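PDB 5BZA: beta-N-acetylhexosaminidase from Thermotoga neapolitana, which probably hydrolyses terminal non-reducing N-acetyl-D-hexosamine residues of N-acetyl-beta-D-hexosaminides, as a glycoside hydrolase of family 3. Local coordinates for residues B[346-352]-B[380-386]; B[400-405]-B[417-421]; B[425-430]-B[442-448]. All coordinates share one frame; numbering follows the deposited sequence.

Contact 1: B[346-352]-B[380-386]. With CD (cadmium ion), chain T.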
loop_
_atom_site.group_PDB
_atom_site.type_symbol
_atom_site.label_atom_id
_atom_site.label_comp_id
_atom_site.label_asym_id
_atom_site.label_seq_id
_atom_site.Cartn_x
_atom_site.Cartn_y
_atom_site.Cartn_z
ATOM N N GLU B 346 -18.713 -5.874 31.289
ATOM C CA GLU B 346 -18.996 -6.194 29.897
ATOM C C GLU B 346 -19.500 -4.890 29.261
ATOM O O GLU B 346 -20.223 -4.114 29.899
ATOM C CB GLU B 346 -20.060 -7.290 29.764
ATOM C CG GLU B 346 -19.830 -8.557 30.620
ATOM C CD GLU B 346 -21.142 -9.344 30.798
ATOM O OE1 GLU B 346 -21.618 -9.491 31.953
ATOM O OE2 GLU B 346 -21.775 -9.697 29.758
ATOM N N VAL B 347 -19.142 -4.651 28.005
ATOM C CA VAL B 347 -19.335 -3.331 27.440
ATOM C C VAL B 347 -20.400 -3.416 26.375
ATOM O O VAL B 347 -20.458 -4.372 25.612
ATOM C CB VAL B 347 -18.005 -2.716 26.847
ATOM C CG1 VAL B 347 -18.264 -1.425 26.119
ATOM C CG2 VAL B 347 -16.983 -2.449 27.957
ATOM N N VAL B 348 -21.248 -2.391 26.341
ATOM C CA VAL B 348 -22.219 -2.256 25.297
ATOM C C VAL B 348 -21.656 -1.173 24.382
ATOM O O VAL B 348 -21.298 -0.079 24.863
ATOM C CB VAL B 348 -23.602 -1.867 25.866
ATOM C CG1 VAL B 348 -24.542 -1.534 24.733
ATOM C CG2 VAL B 348 -24.170 -3.028 26.653
ATOM N N LEU B 349 -21.643 -1.426 23.076
ATOM C CA LEU B 349 -20.995 -0.500 22.152
ATOM C C LEU B 349 -22.028 0.189 21.296
ATOM O O LEU B 349 -22.798 -0.463 20.567
ATOM C CB LEU B 349 -20.019 -1.219 21.221
ATOM C CG LEU B 349 -18.762 -1.920 21.760
ATOM C CD1 LEU B 349 -17.989 -2.551 20.604
ATOM C CD2 LEU B 349 -17.874 -0.950 22.556
ATOM N N LEU B 350 -21.995 1.515 21.328
ATOM C CA LEU B 350 -22.898 2.293 20.515
ATOM C C LEU B 350 -22.046 2.879 19.429
ATOM O O LEU B 350 -21.147 3.693 19.697
ATOM C CB LEU B 350 -23.593 3.401 21.330
ATOM C CG LEU B 350 -24.591 2.932 22.387
ATOM C CD1 LEU B 350 -25.249 4.093 23.158
ATOM C CD2 LEU B 350 -25.648 2.088 21.699
ATOM N N VAL B 351 -22.310 2.462 18.201
ATOM C CA VAL B 351 -21.409 2.811 17.119
ATOM C C VAL B 351 -22.192 3.441 15.988
ATOM O O VAL B 351 -23.196 2.871 15.579
ATOM C CB VAL B 351 -20.640 1.553 16.592
ATOM C CG1 VAL B 351 -19.826 1.906 15.356
ATOM C CG2 VAL B 351 -19.755 0.950 17.707
ATOM N N PRO B 352 -21.744 4.618 15.483
ATOM C CA PRO B 352 -22.374 5.288 14.328
ATOM C C PRO B 352 -22.667 4.286 13.221
ATOM O O PRO B 352 -21.826 3.444 12.935
ATOM C CB PRO B 352 -21.324 6.309 13.886
ATOM C CG PRO B 352 -20.616 6.656 15.165
ATOM C CD PRO B 352 -20.623 5.407 16.024
ATOM N N VAL B 380 -17.240 -7.686 25.410
ATOM C CA VAL B 380 -18.298 -6.959 24.741
ATOM C C VAL B 380 -19.607 -7.741 24.813
ATOM O O VAL B 380 -19.684 -8.871 24.308
ATOM C CB VAL B 380 -17.917 -6.696 23.292
ATOM C CG1 VAL B 380 -19.083 -6.114 22.513
ATOM C CG2 VAL B 380 -16.669 -5.787 23.237
ATOM N N ARG B 381 -20.626 -7.155 25.446
ATOM C CA ARG B 381 -21.956 -7.774 25.534
ATOM C C ARG B 381 -22.810 -7.524 24.309
ATOM O O ARG B 381 -23.505 -8.432 23.855
ATOM C CB ARG B 381 -22.761 -7.301 26.753
ATOM C CG ARG B 381 -24.053 -8.145 26.882
ATOM C CD ARG B 381 -24.868 -7.857 28.121
ATOM N NE ARG B 381 -24.165 -8.203 29.348
ATOM C CZ ARG B 381 -24.686 -8.030 30.554
ATOM N NH1 ARG B 381 -25.917 -7.549 30.672
ATOM N NH2 ARG B 381 -23.997 -8.343 31.638
ATOM N N ASP B 382 -22.769 -6.311 23.753
ATOM C CA ASP B 382 -23.567 -6.072 22.549
ATOM C C ASP B 382 -23.001 -4.977 21.672
ATOM O O ASP B 382 -22.212 -4.162 22.124
ATOM C CB ASP B 382 -25.003 -5.708 22.956
ATOM C CG ASP B 382 -26.020 -5.986 21.851
ATOM O OD1 ASP B 382 -25.639 -5.988 20.647
ATOM O OD2 ASP B 382 -27.207 -6.220 22.192
ATOM N N VAL B 383 -23.406 -4.971 20.405
ATOM C CA VAL B 383 -22.989 -3.914 19.493
ATOM C C VAL B 383 -24.242 -3.337 18.850
ATOM O O VAL B 383 -24.958 -4.046 18.129
ATOM C CB VAL B 383 -22.037 -4.420 18.392
ATOM C CG1 VAL B 383 -21.753 -3.306 17.407
ATOM C CG2 VAL B 383 -20.755 -4.915 18.998
ATOM N N ILE B 384 -24.486 -2.054 19.118
ATOM C CA ILE B 384 -25.664 -1.334 18.614
ATOM C C ILE B 384 -25.228 -0.223 17.705
ATOM O O ILE B 384 -24.410 0.631 18.067
ATOM C CB ILE B 384 -26.539 -0.753 19.754
ATOM C CG1 ILE B 384 -27.037 -1.861 20.695
ATOM C CG2 ILE B 384 -27.753 0.049 19.189
ATOM C CD1 ILE B 384 -27.580 -1.306 21.994
ATOM N N ARG B 385 -25.818 -0.212 16.527
ATOM C CA ARG B 385 -25.462 0.764 15.518
ATOM C C ARG B 385 -26.539 1.869 15.533
ATOM O O ARG B 385 -27.706 1.586 15.286
ATOM C CB ARG B 385 -25.371 0.074 14.165
ATOM C CG ARG B 385 -24.164 -0.891 14.020
ATOM C CD ARG B 385 -22.805 -0.209 14.150
ATOM N NE ARG B 385 -21.942 -0.829 13.154
ATOM C CZ ARG B 385 -21.227 -0.173 12.253
ATOM N NH1 ARG B 385 -21.227 1.146 12.206
ATOM N NH2 ARG B 385 -20.507 -0.856 11.390
ATOM N N TYR B 386 -26.193 3.089 15.923
ATOM C CA TYR B 386 -27.214 4.135 16.000
ATOM C C TYR B 386 -27.130 5.102 14.833
ATOM O O TYR B 386 -26.133 5.163 14.115
ATOM C CB TYR B 386 -27.111 4.906 17.311
ATOM C CG TYR B 386 -25.910 5.809 17.427
ATOM C CD1 TYR B 386 -24.637 5.310 17.751
ATOM C CD2 TYR B 386 -26.046 7.178 17.234
ATOM C CE1 TYR B 386 -23.545 6.175 17.872
ATOM C CE2 TYR B 386 -24.969 8.036 17.349
ATOM C CZ TYR B 386 -23.733 7.550 17.665
ATOM O OH TYR B 386 -22.704 8.459 17.763
HETATM CD CD CD T . -20.677 -8.927 33.873
HETATM O O HOH W 1 -19.417 -8.152 35.818
#

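Contact 2: B[400-405]-B[417-421]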
loop_
_atom_site.group_PDB
_atom_site.type_symbol
_atom_site.label_atom_id
_atom_site.label_comp_id
_atom_site.label_asym_id
_atom_site.label_seq_id
_atom_site.Cartn_x
_atom_site.Cartn_y
_atom_site.Cartn_z
ATOM N N ILE B 400 -21.083 1.374 29.153
ATOM C CA ILE B 400 -21.531 1.765 27.837
ATOM C C ILE B 400 -20.486 2.657 27.200
ATOM O O ILE B 400 -20.012 3.606 27.829
ATOM C CB ILE B 400 -22.879 2.480 27.884
ATOM C CG1 ILE B 400 -23.898 1.624 28.639
ATOM C CG2 ILE B 400 -23.377 2.703 26.464
ATOM C CD1 ILE B 400 -25.293 2.265 28.808
ATOM N N PHE B 401 -20.117 2.328 25.958
ATOM C CA PHE B 401 -19.190 3.155 25.194
ATOM C C PHE B 401 -19.992 3.834 24.119
ATOM O O PHE B 401 -20.416 3.168 23.163
ATOM C CB PHE B 401 -18.065 2.347 24.523
ATOM C CG PHE B 401 -17.023 1.792 25.468
ATOM C CD1 PHE B 401 -17.044 2.089 26.817
ATOM C CD2 PHE B 401 -15.960 1.042 24.970
ATOM C CE1 PHE B 401 -16.078 1.585 27.679
ATOM C CE2 PHE B 401 -14.956 0.539 25.825
ATOM C CZ PHE B 401 -15.017 0.811 27.182
ATOM N N ASP B 402 -20.185 5.151 24.238
ATOM C CA ASP B 402 -20.893 5.878 23.189
ATOM C C ASP B 402 -19.840 6.513 22.271
ATOM O O ASP B 402 -19.043 7.374 22.673
ATOM C CB ASP B 402 -21.860 6.918 23.802
ATOM C CG ASP B 402 -22.557 7.812 22.754
ATOM O OD1 ASP B 402 -22.583 7.465 21.541
ATOM O OD2 ASP B 402 -23.162 8.850 23.179
ATOM N N PHE B 403 -19.825 6.057 21.026
ATOM C CA PHE B 403 -18.875 6.597 20.062
ATOM C C PHE B 403 -19.554 7.735 19.334
ATOM O O PHE B 403 -20.305 7.564 18.358
ATOM C CB PHE B 403 -18.372 5.509 19.112
ATOM C CG PHE B 403 -17.453 4.532 19.783
ATOM C CD1 PHE B 403 -16.102 4.823 19.929
ATOM C CD2 PHE B 403 -17.950 3.384 20.366
ATOM C CE1 PHE B 403 -15.254 3.949 20.582
ATOM C CE2 PHE B 403 -17.100 2.508 21.027
ATOM C CZ PHE B 403 -15.756 2.795 21.132
ATOM N N VAL B 404 -19.291 8.914 19.863
ATOM C CA VAL B 404 -20.073 10.100 19.538
ATOM C C VAL B 404 -19.621 10.775 18.240
ATOM O O VAL B 404 -18.454 11.135 18.075
ATOM C CB VAL B 404 -19.988 11.103 20.658
ATOM C CG1 VAL B 404 -20.848 12.312 20.325
ATOM C CG2 VAL B 404 -20.386 10.446 22.000
ATOM N N VAL B 405 -20.585 10.968 17.347
ATOM C CA VAL B 405 -20.438 11.732 16.110
ATOM C C VAL B 405 -21.591 12.777 16.065
ATOM O O VAL B 405 -22.731 12.461 16.457
ATOM C CB VAL B 405 -20.459 10.798 14.898
ATOM C CG1 VAL B 405 -20.614 11.565 13.599
ATOM C CG2 VAL B 405 -19.190 9.932 14.880
ATOM N N HIS B 417 -27.874 11.407 23.363
ATOM C CA HIS B 417 -26.584 11.078 23.972
ATOM C C HIS B 417 -26.518 11.313 25.484
ATOM O O HIS B 417 -25.947 10.489 26.210
ATOM C CB HIS B 417 -25.466 11.860 23.290
ATOM C CG HIS B 417 -25.135 11.354 21.925
ATOM N ND1 HIS B 417 -24.422 10.186 21.716
ATOM C CD2 HIS B 417 -25.411 11.850 20.697
ATOM C CE1 HIS B 417 -24.279 9.989 20.418
ATOM N NE2 HIS B 417 -24.868 10.985 19.775
ATOM N N LEU B 418 -27.119 12.400 25.965
ATOM C CA LEU B 418 -27.027 12.753 27.391
ATOM C C LEU B 418 -27.947 11.918 28.296
ATOM O O LEU B 418 -27.716 11.822 29.513
ATOM C CB LEU B 418 -27.341 14.236 27.589
ATOM C CG LEU B 418 -26.237 15.159 27.085
ATOM C CD1 LEU B 418 -26.760 16.575 27.063
ATOM C CD2 LEU B 418 -24.985 15.037 27.946
ATOM N N SER B 419 -28.981 11.318 27.702
ATOM C CA SER B 419 -29.879 10.404 28.424
ATOM C C SER B 419 -29.176 9.166 28.976
ATOM O O SER B 419 -29.670 8.542 29.925
ATOM C CB SER B 419 -31.021 9.920 27.520
ATOM O OG SER B 419 -31.597 10.970 26.766
ATOM N N LEU B 420 -28.054 8.774 28.366
ATOM C CA LEU B 420 -27.354 7.570 28.806
ATOM C C LEU B 420 -26.872 7.735 30.266
ATOM O O LEU B 420 -26.570 8.845 30.724
ATOM C CB LEU B 420 -26.179 7.256 27.861
ATOM C CG LEU B 420 -26.586 7.030 26.395
ATOM C CD1 LEU B 420 -25.368 6.917 25.484
ATOM C CD2 LEU B 420 -27.548 5.849 26.221
ATOM N N PRO B 421 -26.853 6.636 31.020
ATOM C CA PRO B 421 -26.471 6.682 32.436
ATOM C C PRO B 421 -25.065 7.221 32.628
ATOM O O PRO B 421 -24.071 6.573 32.266
ATOM C CB PRO B 421 -26.570 5.220 32.883
ATOM C CG PRO B 421 -26.620 4.418 31.633
ATOM C CD PRO B 421 -27.232 5.282 30.580
HETATM O O HOH W 2 -25.334 11.330 17.276
#

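Contact 3: B[425-430]-B[442-448]. With CD (cadmium ion), chain M.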
loop_
_atom_site.group_PDB
_atom_site.type_symbol
_atom_site.label_atom_id
_atom_site.label_comp_id
_atom_site.label_asym_id
_atom_site.label_seq_id
_atom_site.Cartn_x
_atom_site.Cartn_y
_atom_site.Cartn_z
ATOM N N THR B 425 -21.264 5.354 31.510
ATOM C CA THR B 425 -21.141 5.610 30.080
ATOM C C THR B 425 -19.850 6.365 29.862
ATOM O O THR B 425 -19.506 7.259 30.631
ATOM C CB THR B 425 -22.307 6.405 29.501
ATOM O OG1 THR B 425 -23.507 5.654 29.666
ATOM C CG2 THR B 425 -22.087 6.674 28.007
ATOM N N ILE B 426 -19.101 5.948 28.844
ATOM C CA ILE B 426 -17.899 6.661 28.438
ATOM C C ILE B 426 -18.153 7.185 27.050
ATOM O O ILE B 426 -18.570 6.426 26.152
ATOM C CB ILE B 426 -16.654 5.765 28.469
ATOM C CG1 ILE B 426 -16.515 5.129 29.855
ATOM C CG2 ILE B 426 -15.403 6.579 28.172
ATOM C CD1 ILE B 426 -15.242 4.331 30.039
ATOM N N TYR B 427 -17.925 8.493 26.897
ATOM C CA TYR B 427 -18.146 9.171 25.638
ATOM C C TYR B 427 -16.838 9.252 24.885
ATOM O O TYR B 427 -15.854 9.844 25.368
ATOM C CB TYR B 427 -18.729 10.580 25.852
ATOM C CG TYR B 427 -20.117 10.509 26.411
ATOM C CD1 TYR B 427 -21.202 10.315 25.562
ATOM C CD2 TYR B 427 -20.349 10.601 27.784
ATOM C CE1 TYR B 427 -22.468 10.199 26.049
ATOM C CE2 TYR B 427 -21.648 10.499 28.298
ATOM C CZ TYR B 427 -22.693 10.299 27.422
ATOM O OH TYR B 427 -23.984 10.204 27.892
ATOM N N PHE B 428 -16.834 8.653 23.700
ATOM C CA PHE B 428 -15.674 8.743 22.838
ATOM C C PHE B 428 -15.992 9.765 21.771
ATOM O O PHE B 428 -16.774 9.488 20.854
ATOM C CB PHE B 428 -15.315 7.369 22.211
ATOM C CG PHE B 428 -14.827 6.339 23.209
ATOM C CD1 PHE B 428 -15.723 5.659 24.028
ATOM C CD2 PHE B 428 -13.467 6.022 23.302
ATOM C CE1 PHE B 428 -15.272 4.689 24.950
ATOM C CE2 PHE B 428 -13.007 5.052 24.225
ATOM C CZ PHE B 428 -13.910 4.397 25.048
ATOM N N ILE B 429 -15.402 10.951 21.878
ATOM C CA ILE B 429 -15.673 11.963 20.869
ATOM C C ILE B 429 -14.657 11.847 19.760
ATOM O O ILE B 429 -13.501 12.218 19.919
ATOM C CB ILE B 429 -15.721 13.416 21.448
ATOM C CG1 ILE B 429 -17.072 13.639 22.151
ATOM C CG2 ILE B 429 -15.762 14.413 20.299
ATOM C CD1 ILE B 429 -17.085 13.468 23.647
ATOM N N ILE B 430 -15.102 11.282 18.646
ATOM C CA ILE B 430 -14.167 10.811 17.640
ATOM C C ILE B 430 -14.079 11.628 16.356
ATOM O O ILE B 430 -13.207 11.377 15.539
ATOM C CB ILE B 430 -14.460 9.335 17.278
ATOM C CG1 ILE B 430 -15.830 9.175 16.622
ATOM C CG2 ILE B 430 -14.307 8.464 18.513
ATOM C CD1 ILE B 430 -16.062 7.739 16.125
ATOM N N ARG B 442 -19.197 14.436 32.539
ATOM C CA ARG B 442 -19.277 13.090 31.998
ATOM C C ARG B 442 -17.879 12.516 31.805
ATOM O O ARG B 442 -16.903 13.267 31.681
ATOM C CB ARG B 442 -20.008 13.095 30.682
ATOM C CG ARG B 442 -21.393 13.694 30.738
ATOM C CD ARG B 442 -22.457 12.843 31.405
ATOM N NE ARG B 442 -23.771 13.495 31.256
ATOM C CZ ARG B 442 -24.921 12.828 31.141
ATOM N NH1 ARG B 442 -24.897 11.487 31.156
ATOM N NH2 ARG B 442 -26.079 13.484 30.995
ATOM N N SER B 443 -17.788 11.188 31.785
ATOM C CA SER B 443 -16.549 10.516 31.391
ATOM C C SER B 443 -16.324 10.649 29.896
ATOM O O SER B 443 -17.089 10.134 29.067
ATOM C CB SER B 443 -16.591 9.058 31.803
ATOM O OG SER B 443 -16.343 8.973 33.186
ATOM N N VAL B 444 -15.255 11.337 29.542
ATOM C CA VAL B 444 -15.103 11.692 28.159
ATOM C C VAL B 444 -13.687 11.382 27.701
ATOM O O VAL B 444 -12.707 11.699 28.401
ATOM C CB VAL B 444 -15.411 13.195 27.938
ATOM C CG1 VAL B 444 -15.153 13.578 26.489
ATOM C CG2 VAL B 444 -16.883 13.520 28.309
ATOM N N VAL B 445 -13.589 10.756 26.532
ATOM C CA VAL B 445 -12.309 10.504 25.856
ATOM C C VAL B 445 -12.344 11.184 24.477
ATOM O O VAL B 445 -13.325 11.018 23.732
ATOM C CB VAL B 445 -12.017 8.966 25.681
ATOM C CG1 VAL B 445 -10.837 8.738 24.724
ATOM C CG2 VAL B 445 -11.721 8.315 27.010
ATOM N N ILE B 446 -11.324 11.981 24.150
ATOM C CA ILE B 446 -11.272 12.608 22.815
ATOM C C ILE B 446 -10.122 12.018 21.981
ATOM O O ILE B 446 -8.980 11.979 22.454
ATOM C CB ILE B 446 -11.096 14.158 22.879
ATOM C CG1 ILE B 446 -12.084 14.803 23.870
ATOM C CG2 ILE B 446 -11.268 14.757 21.482
ATOM C CD1 ILE B 446 -11.814 16.275 24.099
ATOM N N THR B 447 -10.420 11.564 20.759
ATOM C CA THR B 447 -9.412 10.871 19.944
ATOM C C THR B 447 -8.815 11.716 18.832
ATOM O O THR B 447 -7.705 11.453 18.393
ATOM C CB THR B 447 -9.966 9.582 19.302
ATOM O OG1 THR B 447 -11.070 9.891 18.428
ATOM C CG2 THR B 447 -10.376 8.606 20.369
ATOM N N HIS B 448 -9.594 12.691 18.366
ATOM C CA HIS B 448 -9.287 13.553 17.226
ATOM C C HIS B 448 -9.264 12.805 15.894
ATOM O O HIS B 448 -8.825 13.358 14.877
ATOM C CB HIS B 448 -7.962 14.303 17.422
ATOM C CG HIS B 448 -7.946 15.192 18.627
ATOM N ND1 HIS B 448 -7.321 14.842 19.804
ATOM C CD2 HIS B 448 -8.526 16.400 18.850
ATOM C CE1 HIS B 448 -7.476 15.814 20.690
ATOM N NE2 HIS B 448 -8.215 16.757 20.141
HETATM CD CD CD M . -8.848 19.123 21.318
HETATM O O HOH W 3 -20.154 9.761 31.859
#

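Contact 1: B[346-352]-B[380-386]
Strands 347-352 and 380-386 run parallel at one margin of the sheet in the C-terminal domain, V347 facing V380 and, further along, V351 facing R385. A beta bulge interrupts the pairing: R381 is the extra residue, because V347 pairs with V380 but V348 with D382. R381 N still bonds V347 O (2.8 Å), and beyond the bulge I384 N bonds L349 O at 2.7 Å.

At the bulge the R381 side chain points toward E346. NE donates to E346 OE2 at 2.8 Å, within the guanidinium plane but from 56° above the carboxylate plane, in a salt bridge. The other oxygen, E346 OE1, binds a cadmium ion at 2.2 Å, a site shared with E398.

Helix 364-377 links the two strands as a beta-alpha-beta crossover and packs on the face carrying L349, V351 and V383. On that face L349 CD1 reaches V383 CG2 (4.0 Å). R385 folds back along V351, bent at its second and third torsions, and its guanidinium pairs with D368 of the helix. A leucine in place of R385 would probably leave D368 without its charge partner and lose the guanidinium's contact with V351 CG1. On the other face L350 CD2 lies against I384 CB at 3.6 Å, the two side chains pointing the same way. Y386 CG sits between its backbone N and carbonyl carbon (chi1 71°), which brings the ring under P352: P352 CA makes a CH-pi contact 4.3 Å from the Y386 ring centroid, while Y386 OH bonds F403 O.

Contact 2: B[400-405]-B[417-421]
D402 holds CG anti to its backbone N (chi1 175°), which carries the carboxylate straight off strand 399-404 toward the end of helix 411-418. H417 answers with CG beside its own N (chi1 -73°), swinging the imidazole back to the strand. The two groups meet edge to edge: carboxylate and ring planes are only 9° apart, and H417 ND1 donates to D402 OD2. The modelled separation of these two atoms is implausibly short, so the exact length is doubtful, though the pairing itself is clear.

At the opposite nitrogen, water 2 lies in the ring plane, 2.6 Å from H417 NE2, and donates to V405 O at 3.0 Å. Both imidazole nitrogens thus have partners, which fixes the rotation of the ring. One face is covered by V404, whose CG1 makes a CH-pi contact 4.3 Å from the H417 ring centroid and slightly toward the rim. Y386 brings its ring against the same histidine almost perpendicularly. The buried carboxylate of D402 is met by the ring N-H.

The strand and helix belong to the beta-alpha-beta unit completed by strand 425-429, and the histidine-carboxylate bond ties the end of the helix to the middle of the first strand.

Past the helix the chain turns back over the strand. L420 CD1 packs 3.9 Å from D402 CB, and the same methyl, L420 CD1, also meets L350 and T425, walling the carboxylate with carbon. Further toward the start of the strand, I400 CD1 abuts P421 CG at 3.8 Å, the isoleucine meeting the proline ring at about a right angle.

Contact 3: B[425-430]-B[442-448]
Y427 N donates to S443 O at 2.8 Å and V445 N returns a bond to Y427 O at 2.7 Å, both almost straight, so that both backbone polar groups of Y427 are bonded to strand 443-446. I429 N continues the parallel pairing to V445 O (2.8 Å), and T447 N closes it with a longer bond to I429 O (3.3 Å). Water 3 links the strands at the T425 end, donating to T425 O and accepting from S443 N.

The side chain of Y427, with CG beside its backbone N (chi1 -67°), runs back toward R442. R442 CB approaches CD2 of the Y427 ring at 3.8 Å, its guanidinium nearly perpendicular to the ring. The polar ends diverge to other partners: Y427 OH bonds H417 O, while R442 reaches L418 O and L420 O, so the two side chains hold the C-terminal part of helix 411-418 and the chain that follows. T425 CG2 lies over one face of the Y427 ring.

On the same face of the sheet I429 CD1 presses against V444 CG1 at 3.4 Å, tighter than usual carbon contact; the second torsion of I429 (98°) lies far from a staggered value, a sign of local strain. On the other face F428 CD2 lies alongside V445 CG1 at 4.0 Å.

Beyond the last pair H448 binds a cadmium ion through NE2, in its ring plane, while ND1 donates to A332 O; H448 is also a zinc-binding residue of this protein, beside E334. K86 of the second subunit packs on this histidine. Helix 452-463 covers F428, V445 and T447, and the sheet continues to strand 399-404 on one side and to the antiparallel strand 334-335 on the other.

Overall arrangement
After the N-terminal TIM-barrel part, the chain enters the C-terminal domain, where three contacts follow in series without nesting or crossing. Contact 1 closes a loop of 27 residues containing helix 364-377 and sets the outer strand 380-386 beside 347-352. The chain then crosses to the other side of 347-352, where strand 399-404 pairs with it; contact 2 closes an 11-residue loop that holds most of helix 411-418. Contact 3 closes another of 11 residues, without helix, and joins strand 425-429 to 443-446. Contacts 1 and 3 do not touch, their centres about 15 Å apart; contact 2 bridges them through strand 399-404, making one continuous sheet.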